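Local structure of tRNA (Adenine(22)-N(1))-methyltransferase (Mycoplasma capricolum subsp. capricolum, 6QE6) at residues T37-I42 / K60-C65; I107-I112 / I131-I136; E207-N212 / N235-Y240. The protein probably methylates N1 of adenine 22 in tRNA and binds S-adenosyl-L-homocysteine, the product left by the methyl donor S-adenosylmethionine. All coordinates share one frame; numbering follows the deposited sequence.

How the interactions relate
Interactions 1 and 2 are neighbouring parts of the parallel region of one mixed sheet, both buried, their centres about 9 Å apart; strand 36-42 of the first lies directly beside strand 109-115 of the second. Ile42 N lies 2.8 Å from Thr111 O, and Ala38 O likewise 2.8 Å from Asp108 N, probable hydrogen bonds that make the two pairs continuous. Both rely on backbone bonds and apolar side chains, but interaction 2 adds a side-chain amide toward its N-terminal end. Interaction 3 sits across the chain's centre, about 38 Å from interaction 1 between centres; it is a surface contact of two helices, held by side chains alone, a salt bridge and an isoleucine pair.

Interaction 1. Residues T37-I42 / K60-C65; sequences TAIADI and KIAYAC. Unlike the reference sequence in segment 37-42: Ala38 (reference Thr).
Thr37 O is gripped by two backbone N-H groups, Ile61 N at 2.9 Å and, more weakly, Lys60 N at 3.2 Å, with a further weak bond from Thr59 OG1. From there the strands run parallel in register: Tyr63 N binds Ile39 O at 2.8 Å and Asp41 N binds Tyr63 O at 2.8 Å, so Tyr63 is held through both its N-H and its carbonyl. Cys65 N to Asp41 O continues the series. On the face of Ala38, Ala40 and Ile42, the CB of Ala40 meets the edge of the Tyr63 ring near its plane, while Ile42 CD1 reaches Cys65 SG at 3.9 Å. On the other face Ile39 sets CG1 between its backbone N and carbonyl carbon (chi1 67°), which brings CD1 across to Ala62 CB at 3.8 Å. Asp41 turns its carboxylate to Thr44 OG1 and Thr111 OG1, one oxygen to each, and Tyr63 OH is bonded to Leu105 N. Helix 48-55 covers the Ile39 face. Strand, helix and strand form a beta-alpha-beta unit of the Rossmann-like methyltransferase fold, whose first strand ends at Ile42, in contact with the bound S-adenosyl-L-homocysteine.

Interaction 2. Residues I107-I112 / I131-I136; sequences IDYVTI and ISNYII
The strand portions 109-112 and 133-136 run parallel, 4.6 Å apart at their closest approach and 20° from perfect alignment, with Val110, Thr111 and Ile112 paired to Tyr134, Ile135 and Ile136. Val110 uses both its N-H and its carbonyl, its N bonded to Asn133 O at 2.8 Å and its O to Ile135 N at 2.9 Å; Ile112 N to Ile135 O follows. Toward the N-terminal end, Ser132 N binds Ile107 O, and a water donates to that same oxygen. The Asn133 amide makes a side-chain bond to the backbone: ND2 reaches Asp108 O at 2.9 Å, with the acceptor lying close to the amide plane. Asn133 CG stands opposite the carbonyl carbon and beside the backbone N (chi1 -57°), which sends the amide toward both Asp108 O and the Tyr109 ring. The same side chain leans over one face of that ring, ND2 toward the rim and the two planes 29° apart, while its CB touches Tyr109 CD1 at 3.5 Å. Ile135 CD1 adds a second contact to that ring carbon at 3.7 Å. On the opposite face of the sheet Val110 and Tyr134 lie side by side, pointing the same way, with Val110 CB 3.7 Å from Tyr134 CD1. Ile131 CG2 sits over one face of the Tyr134 ring, near its rim, and also packs on Val110 CG2 at 3.8 Å. Tyr134 OH is bonded to Asp127. Helix 117-124, the crossover of this beta-alpha-beta unit, lies on the face of Ile112, Tyr134 and Ile136; strand 36-42 lies beside strand 109-115, bonded through the backbones of Tyr109 and Thr111, and antiparallel strand 168-175 lies beside strand 133-138.

Interaction 3. Residues E207-N212 / N235-Y240; sequences ENEISN and NKIRKY
Helical segments 207-212 and 235-240 run nearly antiparallel, their axes 9.8 Å apart at closest approach and their directions 161° apart. Ile210 and Ile237 point toward each other across the gap and slide past one another in opposite directions, Ile210 CG1 resting 3.8 Å from Ile237 CG2. Ile210 extends its chain (chi2 -177°), which carries CD1 over one face of the Arg238 guanidinium, 3.4 Å from NH2. The edge of that same group is used for charge: NH1 and NH2 of Arg238 both donate to Glu207 OE1, at 3.1 Å and 3.2 Å, in an end-on salt bridge. OE1 lies almost exactly in the guanidinium plane, but the carboxylate is turned 65° from it, so NH2 comes nearly along the C-O axis while NH1 approaches from above the carboxylate plane. Two bends in the arginine chain, at chi2 and chi3, bring its end back across to the neighbouring helix. Glu207 OE2 has a weak, long ion pair with Arg245. On the other flank, Ile237 CD1 touches Glu209 CB at 4.1 Å, and Ile237 also packs on Leu206, Leu213 and Phe190. Helices 200-217 and 225-244, consecutive and nearly antiparallel, form a helical hairpin in the C-terminal part of the chain, with this isoleucine pair between them and the salt bridge at the rim, away from the cofactor pocket.

Interaction 1. Residues T37-I42 / K60-C65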
ATOM      1  N   THR A  37      -0.382   0.518  19.848  1.00 31.52           N
ATOM      2  CA  THR A  37      -0.502   1.733  20.641  1.00 32.00           C
ATOM      3  C   THR A  37      -0.934   2.912  19.773  1.00 34.11           C
ATOM      4  O   THR A  37      -1.952   3.558  20.050  1.00 34.98           O
ATOM      5  CB  THR A  37       0.815   2.029  21.370  1.00 30.18           C
ATOM      6  OG1 THR A  37       0.981   1.089  22.436  1.00 35.12           O
ATOM      7  CG2 THR A  37       0.800   3.421  21.959  1.00 26.42           C
ATOM      8  N   ALA A  38      -0.186   3.194  18.705  1.00 35.45           N
ATOM      9  CA  ALA A  38      -0.449   4.354  17.862  1.00 34.01           C
ATOM     10  C   ALA A  38      -0.264   3.982  16.398  1.00 33.69           C
ATOM     11  O   ALA A  38       0.712   3.320  16.037  1.00 36.66           O
ATOM     12  CB  ALA A  38       0.472   5.531  18.226  1.00 26.16           C
ATOM     13  N   ILE A  39      -1.204   4.410  15.557  1.00 30.53           N
ATOM     14  CA  ILE A  39      -1.078   4.257  14.112  1.00 31.71           C
ATOM     15  C   ILE A  39      -1.229   5.629  13.467  1.00 30.58           C
ATOM     16  O   ILE A  39      -1.805   6.551  14.044  1.00 33.48           O
ATOM     17  CB  ILE A  39      -2.106   3.256  13.532  1.00 31.50           C
ATOM     18  CG1 ILE A  39      -3.553   3.788  13.662  1.00 27.78           C
ATOM     19  CG2 ILE A  39      -1.938   1.863  14.183  1.00 26.11           C
ATOM     20  CD1 ILE A  39      -4.073   4.556  12.429  1.00 22.23           C
ATOM     21  N   ALA A  40      -0.712   5.760  12.249  1.00 27.19           N
ATOM     22  CA  ALA A  40      -0.902   6.982  11.477  1.00 30.93           C
ATOM     23  C   ALA A  40      -1.473   6.633  10.104  1.00 30.80           C
ATOM     24  O   ALA A  40      -0.891   5.829   9.370  1.00 33.10           O
ATOM     25  CB  ALA A  40       0.403   7.765  11.345  1.00 28.81           C
ATOM     26  N   ASP A  41      -2.612   7.226   9.760  1.00 33.22           N
ATOM     27  CA  ASP A  41      -3.214   7.063   8.441  1.00 30.95           C
ATOM     28  C   ASP A  41      -2.779   8.248   7.589  1.00 34.61           C
ATOM     29  O   ASP A  41      -3.128   9.394   7.886  1.00 36.00           O
ATOM     30  CB  ASP A  41      -4.736   6.975   8.545  1.00 32.42           C
ATOM     31  CG  ASP A  41      -5.403   6.484   7.257  1.00 37.20           C
ATOM     32  OD1 ASP A  41      -4.721   5.925   6.350  1.00 35.67           O
ATOM     33  OD2 ASP A  41      -6.641   6.647   7.176  1.00 35.62           O
ATOM     34  N   ILE A  42      -2.001   7.978   6.548  1.00 33.14           N
ATOM     35  CA  ILE A  42      -1.552   9.019   5.636  1.00 31.41           C
ATOM     36  C   ILE A  42      -2.540   9.130   4.487  1.00 32.96           C
ATOM     37  O   ILE A  42      -2.809   8.143   3.791  1.00 37.09           O
ATOM     38  CB  ILE A  42      -0.143   8.722   5.116  1.00 30.83           C
ATOM     39  CG1 ILE A  42       0.780   8.352   6.273  1.00 30.84           C
ATOM     40  CG2 ILE A  42       0.370   9.912   4.324  1.00 29.34           C
ATOM     41  CD1 ILE A  42       0.881   9.439   7.355  1.00 34.21           C
ATOM     42  N   LYS A  60      -4.818   2.246  20.237  1.00 39.77           N
ATOM     43  CA  LYS A  60      -5.222   3.102  21.349  1.00 33.13           C
ATOM     44  C   LYS A  60      -5.392   4.540  20.888  1.00 33.06           C
ATOM     45  O   LYS A  60      -6.331   5.224  21.312  1.00 38.67           O
ATOM     46  CB  LYS A  60      -4.202   3.024  22.491  1.00 34.40           C
ATOM     47  CG  LYS A  60      -4.029   1.653  23.117  1.00 33.74           C
ATOM     48  CD  LYS A  60      -5.254   1.244  23.929  1.00 38.14           C
ATOM     49  CE  LYS A  60      -5.009  -0.060  24.694  1.00 41.83           C
ATOM     50  NZ  LYS A  60      -6.223  -0.453  25.453  1.00 50.17           N
ATOM     51  N   ILE A  61      -4.493   5.026  20.033  1.00 33.11           N
ATOM     52  CA  ILE A  61      -4.660   6.335  19.417  1.00 34.35           C
ATOM     53  C   ILE A  61      -4.371   6.250  17.916  1.00 35.34           C
ATOM     54  O   ILE A  61      -3.795   5.278  17.410  1.00 32.49           O
ATOM     55  CB  ILE A  61      -3.779   7.419  20.084  1.00 35.50           C
ATOM     56  CG1 ILE A  61      -2.301   7.174  19.821  1.00 30.56           C
ATOM     57  CG2 ILE A  61      -4.064   7.521  21.581  1.00 33.25           C
ATOM     58  CD1 ILE A  61      -1.488   8.452  19.873  1.00 35.37           C
ATOM     59  N   ALA A  62      -4.798   7.283  17.196  1.00 30.47           N
ATOM     60  CA  ALA A  62      -4.538   7.359  15.767  1.00 32.78           C
ATOM     61  C   ALA A  62      -4.218   8.793  15.376  1.00 33.48           C
ATOM     62  O   ALA A  62      -4.833   9.744  15.868  1.00 30.33           O
ATOM     63  CB  ALA A  62      -5.726   6.843  14.936  1.00 29.09           C
ATOM     64  N   TYR A  63      -3.233   8.932  14.505  1.00 31.66           N
ATOM     65  CA  TYR A  63      -2.964  10.175  13.796  1.00 36.40           C
ATOM     66  C   TYR A  63      -3.640  10.123  12.424  1.00 32.71           C
ATOM     67  O   TYR A  63      -3.332   9.247  11.607  1.00 36.20           O
ATOM     68  CB  TYR A  63      -1.456  10.375  13.656  1.00 28.02           C
ATOM     69  CG  TYR A  63      -0.757  10.474  14.976  1.00 30.69           C
ATOM     70  CD1 TYR A  63      -0.981  11.549  15.838  1.00 36.25           C
ATOM     71  CD2 TYR A  63       0.130   9.504  15.369  1.00 30.34           C
ATOM     72  CE1 TYR A  63      -0.322  11.630  17.064  1.00 34.32           C
ATOM     73  CE2 TYR A  63       0.786   9.581  16.574  1.00 36.73           C
ATOM     74  CZ  TYR A  63       0.567  10.634  17.417  1.00 32.24           C
ATOM     75  OH  TYR A  63       1.258  10.658  18.615  1.00 42.12           O
ATOM     76  N   ALA A  64      -4.557  11.046  12.172  1.00 33.06           N
ATOM     77  CA  ALA A  64      -5.330  11.073  10.926  1.00 35.21           C
ATOM     78  C   ALA A  64      -4.818  12.237  10.082  1.00 37.14           C
ATOM     79  O   ALA A  64      -5.181  13.392  10.320  1.00 39.13           O
ATOM     80  CB  ALA A  64      -6.821  11.190  11.212  1.00 30.87           C
ATOM     81  N   CYS A  65      -3.981  11.924   9.096  1.00 33.67           N
ATOM     82  CA  CYS A  65      -3.148  12.904   8.408  1.00 33.53           C
ATOM     83  C   CYS A  65      -3.601  13.107   6.973  1.00 35.93           C
ATOM     84  O   CYS A  65      -3.991  12.158   6.289  1.00 36.71           O
ATOM     85  CB  CYS A  65      -1.678  12.471   8.387  1.00 35.25           C
ATOM     86  SG  CYS A  65      -1.112  11.649   9.900  1.00 47.09           S
TER

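Interaction 2. Residues I107-I112 / I131-I136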
ATOM      1  N   ILE A 107       5.214   4.931  16.335  1.00 32.23           N
ATOM      2  CA  ILE A 107       4.047   4.505  15.569  1.00 34.58           C
ATOM      3  C   ILE A 107       4.218   3.037  15.198  1.00 28.20           C
ATOM      4  O   ILE A 107       5.213   2.662  14.568  1.00 29.39           O
ATOM      5  CB  ILE A 107       3.852   5.388  14.324  1.00 35.61           C
ATOM      6  CG1 ILE A 107       3.514   6.819  14.749  1.00 35.68           C
ATOM      7  CG2 ILE A 107       2.764   4.820  13.398  1.00 32.70           C
ATOM      8  CD1 ILE A 107       3.790   7.839  13.686  1.00 39.95           C
ATOM      9  N   ASP A 108       3.246   2.206  15.593  1.00 28.06           N
ATOM     10  CA  ASP A 108       3.289   0.786  15.250  1.00 25.45           C
ATOM     11  C   ASP A 108       3.055   0.576  13.757  1.00 31.54           C
ATOM     12  O   ASP A 108       3.771  -0.194  13.109  1.00 31.18           O
ATOM     13  CB  ASP A 108       2.253   0.015  16.061  1.00 30.84           C
ATOM     14  CG  ASP A 108       2.536   0.051  17.554  1.00 39.78           C
ATOM     15  OD1 ASP A 108       3.156  -0.907  18.059  1.00 51.01           O
ATOM     16  OD2 ASP A 108       2.164   1.040  18.224  1.00 40.54           O
ATOM     17  N   TYR A 109       2.058   1.253  13.188  1.00 26.00           N
ATOM     18  CA  TYR A 109       1.716   1.046  11.792  1.00 27.66           C
ATOM     19  C   TYR A 109       1.395   2.378  11.151  1.00 30.55           C
ATOM     20  O   TYR A 109       0.516   3.103  11.625  1.00 31.74           O
ATOM     21  CB  TYR A 109       0.502   0.142  11.620  1.00 28.15           C
ATOM     22  CG  TYR A 109       0.666  -1.300  12.013  1.00 32.65           C
ATOM     23  CD1 TYR A 109       1.052  -2.258  11.076  1.00 26.41           C
ATOM     24  CD2 TYR A 109       0.360  -1.725  13.310  1.00 33.44           C
ATOM     25  CE1 TYR A 109       1.153  -3.593  11.421  1.00 30.24           C
ATOM     26  CE2 TYR A 109       0.479  -3.062  13.674  1.00 33.61           C
ATOM     27  CZ  TYR A 109       0.873  -3.986  12.723  1.00 33.80           C
ATOM     28  OH  TYR A 109       0.967  -5.302  13.074  1.00 39.99           O
ATOM     29  N   VAL A 110       2.072   2.680  10.060  1.00 23.36           N
ATOM     30  CA  VAL A 110       1.634   3.730   9.164  1.00 26.39           C
ATOM     31  C   VAL A 110       0.869   3.076   8.025  1.00 30.28           C
ATOM     32  O   VAL A 110       1.361   2.123   7.406  1.00 29.88           O
ATOM     33  CB  VAL A 110       2.823   4.550   8.654  1.00 28.11           C
ATOM     34  CG1 VAL A 110       2.386   5.411   7.504  1.00 27.37           C
ATOM     35  CG2 VAL A 110       3.378   5.386   9.806  1.00 31.23           C
ATOM     36  N   THR A 111      -0.356   3.537   7.784  1.00 26.14           N
ATOM     37  CA  THR A 111      -1.151   3.061   6.664  1.00 28.79           C
ATOM     38  C   THR A 111      -1.245   4.159   5.621  1.00 33.08           C
ATOM     39  O   THR A 111      -1.405   5.340   5.956  1.00 28.54           O
ATOM     40  CB  THR A 111      -2.555   2.609   7.078  1.00 29.27           C
ATOM     41  OG1 THR A 111      -3.257   3.688   7.715  1.00 35.22           O
ATOM     42  CG2 THR A 111      -2.462   1.418   8.021  1.00 28.46           C
ATOM     43  N   ILE A 112      -1.089   3.758   4.361  1.00 27.81           N
ATOM     44  CA  ILE A 112      -1.189   4.636   3.210  1.00 28.63           C
ATOM     45  C   ILE A 112      -2.087   3.916   2.227  1.00 34.76           C
ATOM     46  O   ILE A 112      -1.688   2.886   1.663  1.00 34.18           O
ATOM     47  CB  ILE A 112       0.175   4.934   2.580  1.00 31.92           C
ATOM     48  CG1 ILE A 112       1.154   5.441   3.635  1.00 33.21           C
ATOM     49  CG2 ILE A 112       0.015   5.918   1.448  1.00 30.15           C
ATOM     50  CD1 ILE A 112       2.612   5.413   3.209  1.00 31.70           C
ATOM     51  N   ILE A 131       8.725   4.757  13.190  1.00 32.18           N
ATOM     52  CA  ILE A 131       7.734   3.938  12.492  1.00 33.45           C
ATOM     53  C   ILE A 131       8.220   2.497  12.427  1.00 32.41           C
ATOM     54  O   ILE A 131       9.348   2.235  11.987  1.00 31.73           O
ATOM     55  CB  ILE A 131       7.475   4.474  11.075  1.00 30.20           C
ATOM     56  CG1 ILE A 131       6.895   5.884  11.137  1.00 26.31           C
ATOM     57  CG2 ILE A 131       6.612   3.500  10.310  1.00 27.06           C
ATOM     58  CD1 ILE A 131       7.311   6.740   9.968  1.00 32.57           C
ATOM     59  N   SER A 132       7.360   1.556  12.821  1.00 29.60           N
ATOM     60  CA  SER A 132       7.746   0.149  12.827  1.00 29.84           C
ATOM     61  C   SER A 132       7.235  -0.645  11.631  1.00 26.25           C
ATOM     62  O   SER A 132       7.890  -1.608  11.238  1.00 26.25           O
ATOM     63  CB  SER A 132       7.265  -0.534  14.116  1.00 31.18           C
ATOM     64  OG  SER A 132       8.186  -0.311  15.166  1.00 33.18           O
ATOM     65  N   ASN A 133       6.071  -0.306  11.072  1.00 25.60           N
ATOM     66  CA  ASN A 133       5.461  -1.107  10.020  1.00 28.38           C
ATOM     67  C   ASN A 133       4.660  -0.209   9.096  1.00 29.92           C
ATOM     68  O   ASN A 133       4.097   0.797   9.522  1.00 27.35           O
ATOM     69  CB  ASN A 133       4.500  -2.176  10.538  1.00 29.90           C
ATOM     70  CG  ASN A 133       5.132  -3.113  11.508  1.00 31.51           C
ATOM     71  OD1 ASN A 133       5.773  -4.093  11.121  1.00 30.94           O
ATOM     72  ND2 ASN A 133       4.936  -2.840  12.793  1.00 31.17           N
ATOM     73  N   TYR A 134       4.606  -0.595   7.828  1.00 27.28           N
ATOM     74  CA  TYR A 134       3.727   0.033   6.865  1.00 27.02           C
ATOM     75  C   TYR A 134       2.704  -0.987   6.416  1.00 30.05           C
ATOM     76  O   TYR A 134       3.034  -2.160   6.214  1.00 32.76           O
ATOM     77  CB  TYR A 134       4.488   0.556   5.648  1.00 26.49           C
ATOM     78  CG  TYR A 134       5.378   1.723   5.964  1.00 31.77           C
ATOM     79  CD1 TYR A 134       4.878   3.021   5.943  1.00 27.15           C
ATOM     80  CD2 TYR A 134       6.716   1.531   6.301  1.00 25.20           C
ATOM     81  CE1 TYR A 134       5.679   4.090   6.243  1.00 28.35           C
ATOM     82  CE2 TYR A 134       7.527   2.599   6.595  1.00 25.94           C
ATOM     83  CZ  TYR A 134       7.009   3.873   6.565  1.00 30.00           C
ATOM     84  OH  TYR A 134       7.821   4.942   6.856  1.00 32.55           O
ATOM     85  N   ILE A 135       1.466  -0.540   6.272  1.00 24.90           N
ATOM     86  CA  ILE A 135       0.502  -1.225   5.427  1.00 27.61           C
ATOM     87  C   ILE A 135       0.123  -0.260   4.319  1.00 29.78           C
ATOM     88  O   ILE A 135      -0.418   0.820   4.586  1.00 32.14           O
ATOM     89  CB  ILE A 135      -0.733  -1.692   6.204  1.00 29.46           C
ATOM     90  CG1 ILE A 135      -0.301  -2.526   7.417  1.00 24.87           C
ATOM     91  CG2 ILE A 135      -1.687  -2.451   5.261  1.00 24.15           C
ATOM     92  CD1 ILE A 135      -1.419  -2.815   8.352  1.00 29.04           C
ATOM     93  N   ILE A 136       0.404  -0.646   3.082  1.00 27.98           N
ATOM     94  CA  ILE A 136       0.135   0.184   1.922  1.00 27.95           C
ATOM     95  C   ILE A 136      -0.897  -0.507   1.035  1.00 30.65           C
ATOM     96  O   ILE A 136      -0.840  -1.722   0.815  1.00 28.18           O
ATOM     97  CB  ILE A 136       1.439   0.478   1.161  1.00 30.48           C
ATOM     98  CG1 ILE A 136       2.323   1.384   2.035  1.00 30.47           C
ATOM     99  CG2 ILE A 136       1.142   1.065  -0.211  1.00 26.96           C
ATOM    100  CD1 ILE A 136       3.803   1.102   1.919  1.00 27.15           C
TER
HETATM  101  O   HOH W   1       7.919   1.938  16.252  1.00 34.97           O

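Interaction 3. Residues E207-N212 / N235-Y240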
ATOM      1  N   GLU A 207      -2.732 -12.123 -17.295  1.00 34.46           N
ATOM      2  CA  GLU A 207      -3.024 -12.504 -18.670  1.00 34.42           C
ATOM      3  C   GLU A 207      -3.642 -11.335 -19.429  1.00 30.53           C
ATOM      4  O   GLU A 207      -3.313 -11.108 -20.598  1.00 29.14           O
ATOM      5  CB  GLU A 207      -3.930 -13.743 -18.700  1.00 33.05           C
ATOM      6  CG  GLU A 207      -3.476 -14.822 -17.732  1.00 37.81           C
ATOM      7  CD  GLU A 207      -3.171 -16.184 -18.366  1.00 53.98           C
ATOM      8  OE1 GLU A 207      -2.452 -16.237 -19.396  1.00 62.45           O
ATOM      9  OE2 GLU A 207      -3.619 -17.216 -17.800  1.00 56.07           O
ATOM     10  N   ASN A 208      -4.490 -10.537 -18.767  1.00 33.73           N
ATOM     11  CA  ASN A 208      -5.035  -9.370 -19.457  1.00 34.59           C
ATOM     12  C   ASN A 208      -3.950  -8.335 -19.746  1.00 40.16           C
ATOM     13  O   ASN A 208      -4.018  -7.637 -20.771  1.00 36.35           O
ATOM     14  CB  ASN A 208      -6.178  -8.733 -18.663  1.00 38.84           C
ATOM     15  CG  ASN A 208      -6.943  -7.674 -19.490  1.00 45.81           C
ATOM     16  OD1 ASN A 208      -7.481  -7.972 -20.566  1.00 46.51           O
ATOM     17  ND2 ASN A 208      -6.972  -6.432 -18.996  1.00 44.90           N
ATOM     18  N   GLU A 209      -2.937  -8.241 -18.869  1.00 33.23           N
ATOM     19  CA  GLU A 209      -1.787  -7.390 -19.146  1.00 35.13           C
ATOM     20  C   GLU A 209      -1.035  -7.858 -20.394  1.00 32.86           C
ATOM     21  O   GLU A 209      -0.595  -7.037 -21.209  1.00 32.22           O
ATOM     22  CB  GLU A 209      -0.865  -7.359 -17.921  1.00 38.58           C
ATOM     23  CG  GLU A 209      -0.222  -6.010 -17.653  1.00 43.38           C
ATOM     24  CD  GLU A 209      -1.239  -4.872 -17.597  1.00 53.85           C
ATOM     25  OE1 GLU A 209      -2.037  -4.820 -16.630  1.00 47.23           O
ATOM     26  OE2 GLU A 209      -1.246  -4.026 -18.527  1.00 60.39           O
ATOM     27  N   ILE A 210      -0.892  -9.173 -20.575  1.00 32.00           N
ATOM     28  CA  ILE A 210      -0.240  -9.677 -21.785  1.00 32.36           C
ATOM     29  C   ILE A 210      -1.038  -9.289 -23.026  1.00 33.42           C
ATOM     30  O   ILE A 210      -0.462  -8.888 -24.045  1.00 34.82           O
ATOM     31  CB  ILE A 210      -0.034 -11.203 -21.699  1.00 32.27           C
ATOM     32  CG1 ILE A 210       1.045 -11.550 -20.681  1.00 30.71           C
ATOM     33  CG2 ILE A 210       0.374 -11.774 -23.055  1.00 29.10           C
ATOM     34  CD1 ILE A 210       1.338 -13.040 -20.596  1.00 28.62           C
ATOM     35  N   SER A 211      -2.372  -9.374 -22.958  1.00 30.39           N
ATOM     36  CA  SER A 211      -3.201  -8.992 -24.105  1.00 32.46           C
ATOM     37  C   SER A 211      -3.007  -7.531 -24.467  1.00 32.13           C
ATOM     38  O   SER A 211      -2.881  -7.177 -25.644  1.00 34.60           O
ATOM     39  CB  SER A 211      -4.677  -9.250 -23.814  1.00 30.54           C
ATOM     40  OG  SER A 211      -4.888 -10.630 -23.657  1.00 40.44           O
ATOM     41  N   ASN A 212      -3.006  -6.656 -23.467  1.00 33.61           N
ATOM     42  CA  ASN A 212      -2.842  -5.243 -23.770  1.00 33.64           C
ATOM     43  C   ASN A 212      -1.478  -4.983 -24.404  1.00 33.61           C
ATOM     44  O   ASN A 212      -1.375  -4.228 -25.378  1.00 34.92           O
ATOM     45  CB  ASN A 212      -3.068  -4.417 -22.505  1.00 33.21           C
ATOM     46  CG  ASN A 212      -4.536  -4.433 -22.044  1.00 40.05           C
ATOM     47  OD1 ASN A 212      -5.464  -4.589 -22.852  1.00 44.52           O
ATOM     48  ND2 ASN A 212      -4.746  -4.267 -20.744  1.00 39.05           N
ATOM     49  N   ASN A 235       7.202 -11.758 -21.665  1.00 37.72           N
ATOM     50  CA  ASN A 235       7.865 -13.006 -21.288  1.00 39.54           C
ATOM     51  C   ASN A 235       8.104 -13.091 -19.790  1.00 37.74           C
ATOM     52  O   ASN A 235       8.026 -14.185 -19.216  1.00 39.74           O
ATOM     53  CB  ASN A 235       9.194 -13.153 -22.023  1.00 38.47           C
ATOM     54  CG  ASN A 235       9.015 -13.341 -23.515  1.00 41.17           C
ATOM     55  OD1 ASN A 235       7.946 -13.754 -23.983  1.00 44.98           O
ATOM     56  ND2 ASN A 235      10.064 -13.041 -24.272  1.00 42.49           N
ATOM     57  N   LYS A 236       8.402 -11.962 -19.143  1.00 32.93           N
ATOM     58  CA  LYS A 236       8.552 -11.987 -17.693  1.00 34.92           C
ATOM     59  C   LYS A 236       7.237 -12.370 -17.032  1.00 35.43           C
ATOM     60  O   LYS A 236       7.215 -13.232 -16.143  1.00 33.91           O
ATOM     61  CB  LYS A 236       9.076 -10.641 -17.192  1.00 31.77           C
ATOM     62  CG  LYS A 236      10.588 -10.661 -16.967  1.00 40.86           C
ATOM     63  CD  LYS A 236      11.280  -9.316 -17.212  1.00 42.90           C
ATOM     64  CE  LYS A 236      10.664  -8.191 -16.412  1.00 46.59           C
ATOM     65  NZ  LYS A 236      11.518  -6.960 -16.428  1.00 52.14           N
ATOM     66  N   ILE A 237       6.122 -11.790 -17.506  1.00 28.69           N
ATOM     67  CA  ILE A 237       4.808 -12.096 -16.944  1.00 29.85           C
ATOM     68  C   ILE A 237       4.490 -13.572 -17.124  1.00 33.70           C
ATOM     69  O   ILE A 237       4.016 -14.248 -16.200  1.00 31.44           O
ATOM     70  CB  ILE A 237       3.715 -11.222 -17.592  1.00 31.26           C
ATOM     71  CG1 ILE A 237       3.960  -9.732 -17.350  1.00 33.88           C
ATOM     72  CG2 ILE A 237       2.345 -11.619 -17.077  1.00 26.87           C
ATOM     73  CD1 ILE A 237       2.905  -8.845 -17.978  1.00 35.19           C
ATOM     74  N   ARG A 238       4.716 -14.082 -18.336  1.00 32.58           N
ATOM     75  CA  ARG A 238       4.404 -15.473 -18.625  1.00 32.45           C
ATOM     76  C   ARG A 238       5.219 -16.404 -17.742  1.00 35.21           C
ATOM     77  O   ARG A 238       4.713 -17.426 -17.268  1.00 36.40           O
ATOM     78  CB  ARG A 238       4.664 -15.762 -20.105  1.00 38.53           C
ATOM     79  CG  ARG A 238       4.567 -17.232 -20.455  1.00 41.33           C
ATOM     80  CD  ARG A 238       3.180 -17.734 -20.156  1.00 44.00           C
ATOM     81  NE  ARG A 238       2.197 -16.988 -20.936  1.00 47.39           N
ATOM     82  CZ  ARG A 238       0.928 -16.816 -20.569  1.00 48.18           C
ATOM     83  NH1 ARG A 238       0.486 -17.325 -19.418  1.00 42.64           N
ATOM     84  NH2 ARG A 238       0.103 -16.126 -21.350  1.00 42.72           N
ATOM     85  N   LYS A 239       6.490 -16.076 -17.514  1.00 34.53           N
ATOM     86  CA  LYS A 239       7.279 -16.866 -16.579  1.00 40.59           C
ATOM     87  C   LYS A 239       6.656 -16.825 -15.192  1.00 35.47           C
ATOM     88  O   LYS A 239       6.417 -17.872 -14.574  1.00 37.54           O
ATOM     89  CB  LYS A 239       8.736 -16.379 -16.557  1.00 38.83           C
ATOM     90  CG  LYS A 239       9.504 -16.759 -17.816  1.00 44.68           C
ATOM     91  CD  LYS A 239      10.993 -16.436 -17.745  1.00 52.53           C
ATOM     92  CE  LYS A 239      11.547 -16.039 -19.126  1.00 55.39           C
ATOM     93  NZ  LYS A 239      12.864 -15.328 -19.061  1.00 60.11           N
ATOM     94  N   TYR A 240       6.351 -15.618 -14.699  1.00 35.72           N
ATOM     95  CA  TYR A 240       5.806 -15.508 -13.349  1.00 38.07           C
ATOM     96  C   TYR A 240       4.461 -16.216 -13.245  1.00 36.45           C
ATOM     97  O   TYR A 240       4.204 -16.927 -12.266  1.00 33.81           O
ATOM     98  CB  TYR A 240       5.683 -14.043 -12.925  1.00 33.84           C
ATOM     99  CG  TYR A 240       5.126 -13.878 -11.527  1.00 30.46           C
ATOM    100  CD1 TYR A 240       5.961 -13.898 -10.415  1.00 34.76           C
ATOM    101  CD2 TYR A 240       3.750 -13.715 -11.314  1.00 36.08           C
ATOM    102  CE1 TYR A 240       5.451 -13.742  -9.116  1.00 34.33           C
ATOM    103  CE2 TYR A 240       3.219 -13.562 -10.020  1.00 34.59           C
ATOM    104  CZ  TYR A 240       4.080 -13.575  -8.927  1.00 35.46           C
ATOM    105  OH  TYR A 240       3.568 -13.430  -7.661  1.00 31.74           O
TER